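Local coordinates for protein endoglucanase (Clostridium thermocellum, PDB 2C4X) that provides the C-terminal PKD domain and beta-glucan-binding CBM44 module of a larger cellulosomal enzyme that probably degrades cellulose, at residues Phe103-Glu106 and Gly112-Thr115; Lys130-Glu135 and Thr167-Ile172. The protein carries 1 engineered substitution. One frame throughout, in Å; residues are numbered along the deposited sequence.

Contact 1: residues Phe103-Glu106 and Gly112-Thr115. With CA (calcium ion), chain C; EDO (1,2-ethanediol), chain E.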
ATOM      1  N   PHE A 103       8.369   5.705  -5.156  1.00 41.97           N
ATOM      2  CA  PHE A 103       8.646   5.403  -6.562  1.00 41.67           C
ATOM      3  C   PHE A 103       7.335   5.206  -7.309  1.00 41.46           C
ATOM      4  O   PHE A 103       6.702   4.151  -7.228  1.00 41.34           O
ATOM      5  CB  PHE A 103       9.597   4.214  -6.700  1.00 42.37           C
ATOM      6  CG  PHE A 103      11.011   4.544  -6.317  1.00 42.61           C
ATOM      7  CD1 PHE A 103      11.866   5.161  -7.236  1.00 43.58           C
ATOM      8  CD2 PHE A 103      11.478   4.278  -5.034  1.00 44.27           C
ATOM      9  CE1 PHE A 103      13.176   5.491  -6.889  1.00 43.71           C
ATOM     10  CE2 PHE A 103      12.795   4.601  -4.673  1.00 45.79           C
ATOM     11  CZ  PHE A 103      13.638   5.216  -5.602  1.00 44.37           C
ATOM     12  N   ASN A 104       6.930   6.262  -8.012  1.00 40.78           N
ATOM     13  CA  ASN A 104       5.606   6.342  -8.629  1.00 40.69           C
ATOM     14  C   ASN A 104       5.645   6.305 -10.152  1.00 40.31           C
ATOM     15  O   ASN A 104       4.627   6.023 -10.802  1.00 40.38           O
ATOM     16  CB  ASN A 104       4.879   7.600  -8.141  1.00 40.15           C
ATOM     17  CG  ASN A 104       5.669   8.876  -8.396  1.00 40.71           C
ATOM     18  OD1 ASN A 104       5.846   9.295  -9.545  1.00 41.33           O
ATOM     19  ND2 ASN A 104       6.134   9.509  -7.322  1.00 38.90           N
ATOM     20  N   PHE A 105       6.823   6.620 -10.692  1.00 39.95           N
ATOM     21  CA  PHE A 105       7.137   6.544 -12.125  1.00 39.84           C
ATOM     22  C   PHE A 105       6.292   7.450 -13.039  1.00 40.13           C
ATOM     23  O   PHE A 105       6.269   7.269 -14.258  1.00 39.99           O
ATOM     24  CB  PHE A 105       7.149   5.086 -12.595  1.00 39.36           C
ATOM     25  CG  PHE A 105       8.027   4.208 -11.757  1.00 38.90           C
ATOM     26  CD1 PHE A 105       9.418   4.313 -11.845  1.00 38.87           C
ATOM     27  CD2 PHE A 105       7.474   3.305 -10.852  1.00 38.39           C
ATOM     28  CE1 PHE A 105      10.250   3.522 -11.059  1.00 39.62           C
ATOM     29  CE2 PHE A 105       8.299   2.497 -10.058  1.00 38.15           C
ATOM     30  CZ  PHE A 105       9.687   2.609 -10.160  1.00 39.33           C
ATOM     31  N   GLU A 106       5.644   8.449 -12.443  1.00 40.63           N
ATOM     32  CA  GLU A 106       4.755   9.356 -13.180  1.00 41.24           C
ATOM     33  C   GLU A 106       5.499  10.421 -13.989  1.00 41.98           C
ATOM     34  O   GLU A 106       4.894  11.099 -14.830  1.00 42.26           O
ATOM     35  CB  GLU A 106       3.727  10.012 -12.238  1.00 41.10           C
ATOM     36  CG  GLU A 106       2.873   9.017 -11.431  1.00 40.40           C
ATOM     37  CD  GLU A 106       1.991   8.138 -12.309  1.00 39.91           C
ATOM     38  OE1 GLU A 106       1.309   8.662 -13.210  1.00 39.64           O
ATOM     39  OE2 GLU A 106       1.975   6.910 -12.101  1.00 39.87           O
ATOM     40  N   GLY A 112      16.120   5.756 -11.755  1.00 41.22           N
ATOM     41  CA  GLY A 112      17.431   5.218 -11.399  1.00 41.13           C
ATOM     42  C   GLY A 112      17.543   3.703 -11.482  1.00 41.11           C
ATOM     43  O   GLY A 112      18.636   3.156 -11.321  1.00 40.80           O
ATOM     44  N   PHE A 113      16.424   3.028 -11.755  1.00 40.91           N
ATOM     45  CA  PHE A 113      16.400   1.567 -11.857  1.00 40.93           C
ATOM     46  C   PHE A 113      17.144   1.016 -13.081  1.00 41.15           C
ATOM     47  O   PHE A 113      17.068   1.578 -14.183  1.00 40.90           O
ATOM     48  CB  PHE A 113      14.968   1.036 -11.796  1.00 40.44           C
ATOM     49  CG  PHE A 113      14.412   0.958 -10.393  1.00 41.33           C
ATOM     50  CD1 PHE A 113      13.862   2.087  -9.779  1.00 40.37           C
ATOM     51  CD2 PHE A 113      14.454  -0.242  -9.682  1.00 40.53           C
ATOM     52  CE1 PHE A 113      13.353   2.018  -8.478  1.00 40.70           C
ATOM     53  CE2 PHE A 113      13.958  -0.322  -8.382  1.00 41.17           C
ATOM     54  CZ  PHE A 113      13.399   0.816  -7.782  1.00 40.79           C
ATOM     55  N   THR A 114      17.879  -0.074 -12.867  1.00 40.89           N
ATOM     56  CA  THR A 114      18.638  -0.736 -13.938  1.00 41.40           C
ATOM     57  C   THR A 114      18.359  -2.233 -13.900  1.00 40.90           C
ATOM     58  O   THR A 114      17.704  -2.719 -12.985  1.00 40.77           O
ATOM     59  CB  THR A 114      20.170  -0.504 -13.798  1.00 41.50           C
ATOM     60  OG1 THR A 114      20.628  -1.020 -12.546  1.00 43.03           O
ATOM     61  CG2 THR A 114      20.524   0.980 -13.870  1.00 43.07           C
ATOM     62  N   THR A 115      18.862  -2.972 -14.885  1.00 41.06           N
ATOM     63  CA  THR A 115      18.692  -4.421 -14.884  1.00 40.83           C
ATOM     64  C   THR A 115      20.032  -5.158 -14.918  1.00 40.68           C
ATOM     65  O   THR A 115      21.043  -4.623 -15.372  1.00 40.23           O
ATOM     66  CB  THR A 115      17.820  -4.888 -16.060  1.00 40.59           C
ATOM     67  OG1 THR A 115      18.401  -4.440 -17.285  1.00 42.32           O
ATOM     68  CG2 THR A 115      16.390  -4.340 -15.945  1.00 40.10           C
TER
HETATM   69 CA    CA C1253       2.528   4.889 -10.893  1.00 43.99          CA
HETATM   70  C1  EDO E1255      10.996   8.788 -10.667  1.00 59.44           C
HETATM   71  O1  EDO E1255      10.462   8.018 -11.758  1.00 60.71           O
HETATM   72  C2  EDO E1255      10.686   8.107  -9.340  1.00 57.89           C
HETATM   73  O2  EDO E1255       9.312   7.725  -9.318  1.00 57.16           O
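An aromatic cluster between the two sheets of the CBM44 beta-sandwich joins Phe103 and Phe105, in the loop that enters the module, to Phe113. Phe113 reaches across with one ring corner: its CE1 stands 3.7 Å from Phe103 CD1, over one face of the Phe103 ring and off-centre toward the rim. The ring planes lie 87° apart, which makes the pair T-shaped, with Phe113 giving the edge. The second pair is an offset edge-to-face contact at 65°, in which Phe105 turns its edge toward the Phe113 face, Phe105 CZ being 4.1 Å from Phe113 CE1. CE1 of Phe113 thus takes part in both pairs, with CD1 adding a second approach to Phe105 CE1. The Phe105 CA-CB bond does not aim at Phe113; a chi1 of -52°, with CG anti to the carbonyl carbon, brings the end of the ring nearer. Leu154 and Met231 from one sheet and Leu138 and Ile250 from the other pack around the cluster.

The residues that alternate with these phenylalanines serve the metal: Asn104 O and Glu106 OE2 each bind calcium at 2.4 Å. Asn104 OD1 accepts from Glu106 N at 3.0 Å, the N-H arriving in the carbonyl plane at a lone pair of OD1, which closes an Asx turn and ties the two ligand residues together. A 1,2-ethanediol, probably from the crystallisation liquor, accepts through O2 from Asn104 N and Phe105 N. Alternation of core rings with calcium ligands places this loop at the junction of a beta-sandwich hydrophobic core and a calcium site that is probably structural.

Contact 2: residues Lys130-Glu135 and Thr167-Ile172. With CA (calcium ion), chain C.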
ATOM      1  N   LYS A 130       0.355  -0.908 -18.104  1.00 44.01           N
ATOM      2  CA  LYS A 130      -0.190  -1.274 -16.804  1.00 44.07           C
ATOM      3  C   LYS A 130       0.437  -0.394 -15.731  1.00 43.85           C
ATOM      4  O   LYS A 130       1.639  -0.117 -15.763  1.00 44.06           O
ATOM      5  CB  LYS A 130       0.106  -2.743 -16.471  1.00 44.17           C
ATOM      6  CG  LYS A 130      -0.612  -3.765 -17.331  1.00 44.54           C
ATOM      7  CD  LYS A 130      -0.409  -5.183 -16.801  1.00 44.73           C
ATOM      8  CE  LYS A 130      -0.715  -6.223 -17.885  1.00 45.19           C
ATOM      9  NZ  LYS A 130      -2.137  -6.189 -18.346  1.00 45.78           N
ATOM     10  N   ALA A 131      -0.381   0.042 -14.779  1.00 43.35           N
ATOM     11  CA  ALA A 131       0.107   0.752 -13.602  1.00 42.70           C
ATOM     12  C   ALA A 131      -0.738   0.350 -12.412  1.00 42.47           C
ATOM     13  O   ALA A 131      -1.904  -0.036 -12.578  1.00 42.41           O
ATOM     14  CB  ALA A 131       0.048   2.252 -13.817  1.00 42.91           C
ATOM     15  N   PHE A 132      -0.152   0.413 -11.218  1.00 41.93           N
ATOM     16  CA  PHE A 132      -0.899   0.128  -9.998  1.00 41.77           C
ATOM     17  C   PHE A 132      -1.623   1.386  -9.519  1.00 41.74           C
ATOM     18  O   PHE A 132      -2.772   1.323  -9.078  1.00 41.91           O
ATOM     19  CB  PHE A 132       0.005  -0.446  -8.889  1.00 41.70           C
ATOM     20  CG  PHE A 132      -0.729  -0.719  -7.610  1.00 41.49           C
ATOM     21  CD1 PHE A 132      -1.539  -1.848  -7.488  1.00 41.48           C
ATOM     22  CD2 PHE A 132      -0.649   0.171  -6.543  1.00 41.34           C
ATOM     23  CE1 PHE A 132      -2.250  -2.093  -6.311  1.00 41.76           C
ATOM     24  CE2 PHE A 132      -1.360  -0.057  -5.365  1.00 41.84           C
ATOM     25  CZ  PHE A 132      -2.157  -1.198  -5.245  1.00 41.81           C
ATOM     26  N   LYS A 133      -0.932   2.519  -9.596  1.00 41.68           N
ATOM     27  CA  LYS A 133      -1.503   3.822  -9.278  1.00 41.91           C
ATOM     28  C   LYS A 133      -1.010   4.836 -10.289  1.00 41.52           C
ATOM     29  O   LYS A 133       0.139   4.769 -10.725  1.00 41.46           O
ATOM     30  CB  LYS A 133      -1.093   4.281  -7.882  1.00 42.21           C
ATOM     31  CG  LYS A 133      -2.055   3.906  -6.782  1.00 44.04           C
ATOM     32  CD  LYS A 133      -1.814   4.759  -5.537  1.00 46.81           C
ATOM     33  CE  LYS A 133      -0.463   4.467  -4.894  1.00 47.62           C
ATOM     34  NZ  LYS A 133      -0.332   5.180  -3.581  1.00 48.84           N
ATOM     35  N   GLY A 134      -1.872   5.779 -10.650  1.00 40.77           N
ATOM     36  CA  GLY A 134      -1.519   6.792 -11.627  1.00 40.30           C
ATOM     37  C   GLY A 134      -1.560   6.198 -13.017  1.00 40.26           C
ATOM     38  O   GLY A 134      -2.206   5.168 -13.247  1.00 40.03           O
ATOM     39  N   GLU A 135      -0.856   6.833 -13.943  1.00 40.02           N
ATOM     40  CA  GLU A 135      -0.905   6.406 -15.330  1.00 40.74           C
ATOM     41  C   GLU A 135       0.294   5.550 -15.743  1.00 40.59           C
ATOM     42  O   GLU A 135       0.251   4.885 -16.775  1.00 40.62           O
ATOM     43  CB  GLU A 135      -1.067   7.617 -16.249  1.00 40.89           C
ATOM     44  CG  GLU A 135      -2.415   8.340 -16.090  1.00 43.10           C
ATOM     45  CD  GLU A 135      -2.402   9.743 -16.667  1.00 45.63           C
ATOM     46  OE1 GLU A 135      -1.318  10.366 -16.695  1.00 46.93           O
ATOM     47  OE2 GLU A 135      -3.475  10.232 -17.088  1.00 47.84           O
ATOM     48  N   THR A 167       6.689  -1.146   0.742  1.00 42.89           N
ATOM     49  CA  THR A 167       5.629  -1.863   0.042  1.00 42.43           C
ATOM     50  C   THR A 167       5.881  -1.834  -1.466  1.00 41.97           C
ATOM     51  O   THR A 167       6.007  -0.761  -2.058  1.00 41.77           O
ATOM     52  CB  THR A 167       4.241  -1.244   0.366  1.00 42.48           C
ATOM     53  OG1 THR A 167       3.992  -1.360   1.768  1.00 43.70           O
ATOM     54  CG2 THR A 167       3.128  -1.942  -0.390  1.00 42.36           C
ATOM     55  N   PHE A 168       5.964  -3.019  -2.073  1.00 41.56           N
ATOM     56  CA  PHE A 168       6.146  -3.163  -3.519  1.00 41.08           C
ATOM     57  C   PHE A 168       4.829  -3.624  -4.131  1.00 40.95           C
ATOM     58  O   PHE A 168       4.097  -4.400  -3.513  1.00 41.26           O
ATOM     59  CB  PHE A 168       7.209  -4.224  -3.832  1.00 41.15           C
ATOM     60  CG  PHE A 168       8.599  -3.884  -3.354  1.00 40.81           C
ATOM     61  CD1 PHE A 168       8.933  -3.950  -1.993  1.00 39.34           C
ATOM     62  CD2 PHE A 168       9.591  -3.546  -4.273  1.00 40.47           C
ATOM     63  CE1 PHE A 168      10.231  -3.655  -1.551  1.00 39.84           C
ATOM     64  CE2 PHE A 168      10.896  -3.250  -3.850  1.00 39.88           C
ATOM     65  CZ  PHE A 168      11.220  -3.309  -2.484  1.00 40.55           C
ATOM     66  N   ARG A 169       4.526  -3.149  -5.337  1.00 40.49           N
ATOM     67  CA  ARG A 169       3.433  -3.710  -6.134  1.00 39.93           C
ATOM     68  C   ARG A 169       3.984  -4.310  -7.426  1.00 39.89           C
ATOM     69  O   ARG A 169       4.631  -3.623  -8.218  1.00 39.74           O
ATOM     70  CB  ARG A 169       2.343  -2.666  -6.423  1.00 40.00           C
ATOM     71  CG  ARG A 169       1.449  -2.381  -5.233  1.00 39.27           C
ATOM     72  CD  ARG A 169       2.004  -1.291  -4.327  1.00 40.18           C
ATOM     73  NE  ARG A 169       1.051  -0.962  -3.261  1.00 40.72           N
ATOM     74  CZ  ARG A 169       1.036   0.181  -2.576  1.00 41.22           C
ATOM     75  NH1 ARG A 169       1.922   1.137  -2.836  1.00 41.24           N
ATOM     76  NH2 ARG A 169       0.123   0.377  -1.633  1.00 40.99           N
ATOM     77  N   ILE A 170       3.728  -5.599  -7.623  1.00 39.59           N
ATOM     78  CA  ILE A 170       4.334  -6.350  -8.716  1.00 39.89           C
ATOM     79  C   ILE A 170       3.263  -7.152  -9.442  1.00 39.66           C
ATOM     80  O   ILE A 170       2.589  -7.984  -8.839  1.00 39.74           O
ATOM     81  CB  ILE A 170       5.466  -7.305  -8.195  1.00 39.83           C
ATOM     82  CG1 ILE A 170       6.425  -6.562  -7.255  1.00 39.52           C
ATOM     83  CG2 ILE A 170       6.246  -7.940  -9.354  1.00 40.11           C
ATOM     84  CD1 ILE A 170       7.357  -7.479  -6.439  1.00 40.01           C
ATOM     85  N   TRP A 171       3.107  -6.885 -10.733  1.00 39.98           N
ATOM     86  CA  TRP A 171       2.192  -7.636 -11.583  1.00 40.19           C
ATOM     87  C   TRP A 171       2.954  -8.818 -12.166  1.00 40.14           C
ATOM     88  O   TRP A 171       3.882  -8.643 -12.953  1.00 39.87           O
ATOM     89  CB  TRP A 171       1.649  -6.738 -12.702  1.00 40.68           C
ATOM     90  CG  TRP A 171       0.392  -7.241 -13.370  1.00 41.18           C
ATOM     91  CD1 TRP A 171      -0.892  -6.907 -13.046  1.00 41.87           C
ATOM     92  CD2 TRP A 171       0.300  -8.151 -14.480  1.00 41.88           C
ATOM     93  NE1 TRP A 171      -1.778  -7.553 -13.876  1.00 41.91           N
ATOM     94  CE2 TRP A 171      -1.075  -8.323 -14.765  1.00 42.13           C
ATOM     95  CE3 TRP A 171       1.245  -8.838 -15.256  1.00 42.05           C
ATOM     96  CZ2 TRP A 171      -1.531  -9.156 -15.800  1.00 42.17           C
ATOM     97  CZ3 TRP A 171       0.793  -9.668 -16.283  1.00 41.67           C
ATOM     98  CH2 TRP A 171      -0.586  -9.817 -16.546  1.00 42.05           C
ATOM     99  N   ILE A 172       2.563 -10.023 -11.772  1.00 40.49           N
ATOM    100  CA  ILE A 172       3.270 -11.235 -12.187  1.00 40.95           C
ATOM    101  C   ILE A 172       2.406 -12.049 -13.158  1.00 41.20           C
ATOM    102  O   ILE A 172       1.266 -12.380 -12.829  1.00 41.28           O
ATOM    103  CB  ILE A 172       3.677 -12.074 -10.951  1.00 41.06           C
ATOM    104  CG1 ILE A 172       4.583 -11.239 -10.029  1.00 40.99           C
ATOM    105  CG2 ILE A 172       4.360 -13.383 -11.362  1.00 41.44           C
ATOM    106  CD1 ILE A 172       4.550 -11.646  -8.570  1.00 39.92           C
TER
HETATM  107 CA    CA C1253       2.528   4.889 -10.893  1.00 43.99          CA
HETATM  108  O   HOH W   1       1.529   3.964  -2.273  1.00 56.78           O
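The loop 130-135 passes beside strand 165-172 with its closest CA pair, Phe132 and Arg169, 7.0 Å apart, and side chains alone bridge the gap. Arg169 lays its aliphatic part on Phe132: CG sits 3.4 Å from the ring centroid and 7° off the normal, a well-centred CH-pi contact. Beyond it NE comes within 3.3 Å of Phe132 CE2, with guanidinium and ring planes only 21° apart, so the flat groups overlap near the ring rim. The bend at chi2 (87°) turns the arginine chain along the ring, while Thr167 CG2 covers the opposite guanidinium face. Glu214 (salt bridge to NE) and Ala249 O (bonded to NH1) hold the charged end.

Two residues further along the strand, Trp171 receives Lys130 CE over its six-membered ring, 3.7 Å from the centroid. The chi4 bend leaves Lys130 NZ 4.5 Å from the same centroid, an off-centre cation-pi contact. One water accepts from both Lys133 NZ and Arg169 NH1, linking two like charges that stay 4.7 Å apart. Lys133 O binds calcium at 2.4 Å, which joins this surface of aromatic and cationic side chains to the calcium site of the CBM44 beta-sandwich.

Overall arrangement
After strand 84-93, the last of the four-stranded sheet, the chain enters the loop that carries contact 1, which closes a short loop of five residues on the way into strand 114-117. Contact 2 opens only afterwards, linking the 130-135 loop to strand 165-172 across 31 residues, so the two neither nest nor cross. Contact 1 lies between the two five-stranded sheets, whereas contact 2 is on the outer side of the sheet that holds strand 165-172. Their centres are 12 Å apart and they meet at one calcium ion, whose remaining ligands are Asp99, Arg136 and Asp248. A probable hydrogen bond from Glu135 N to Glu106 OE1, 2.9 Å, joins the loops directly.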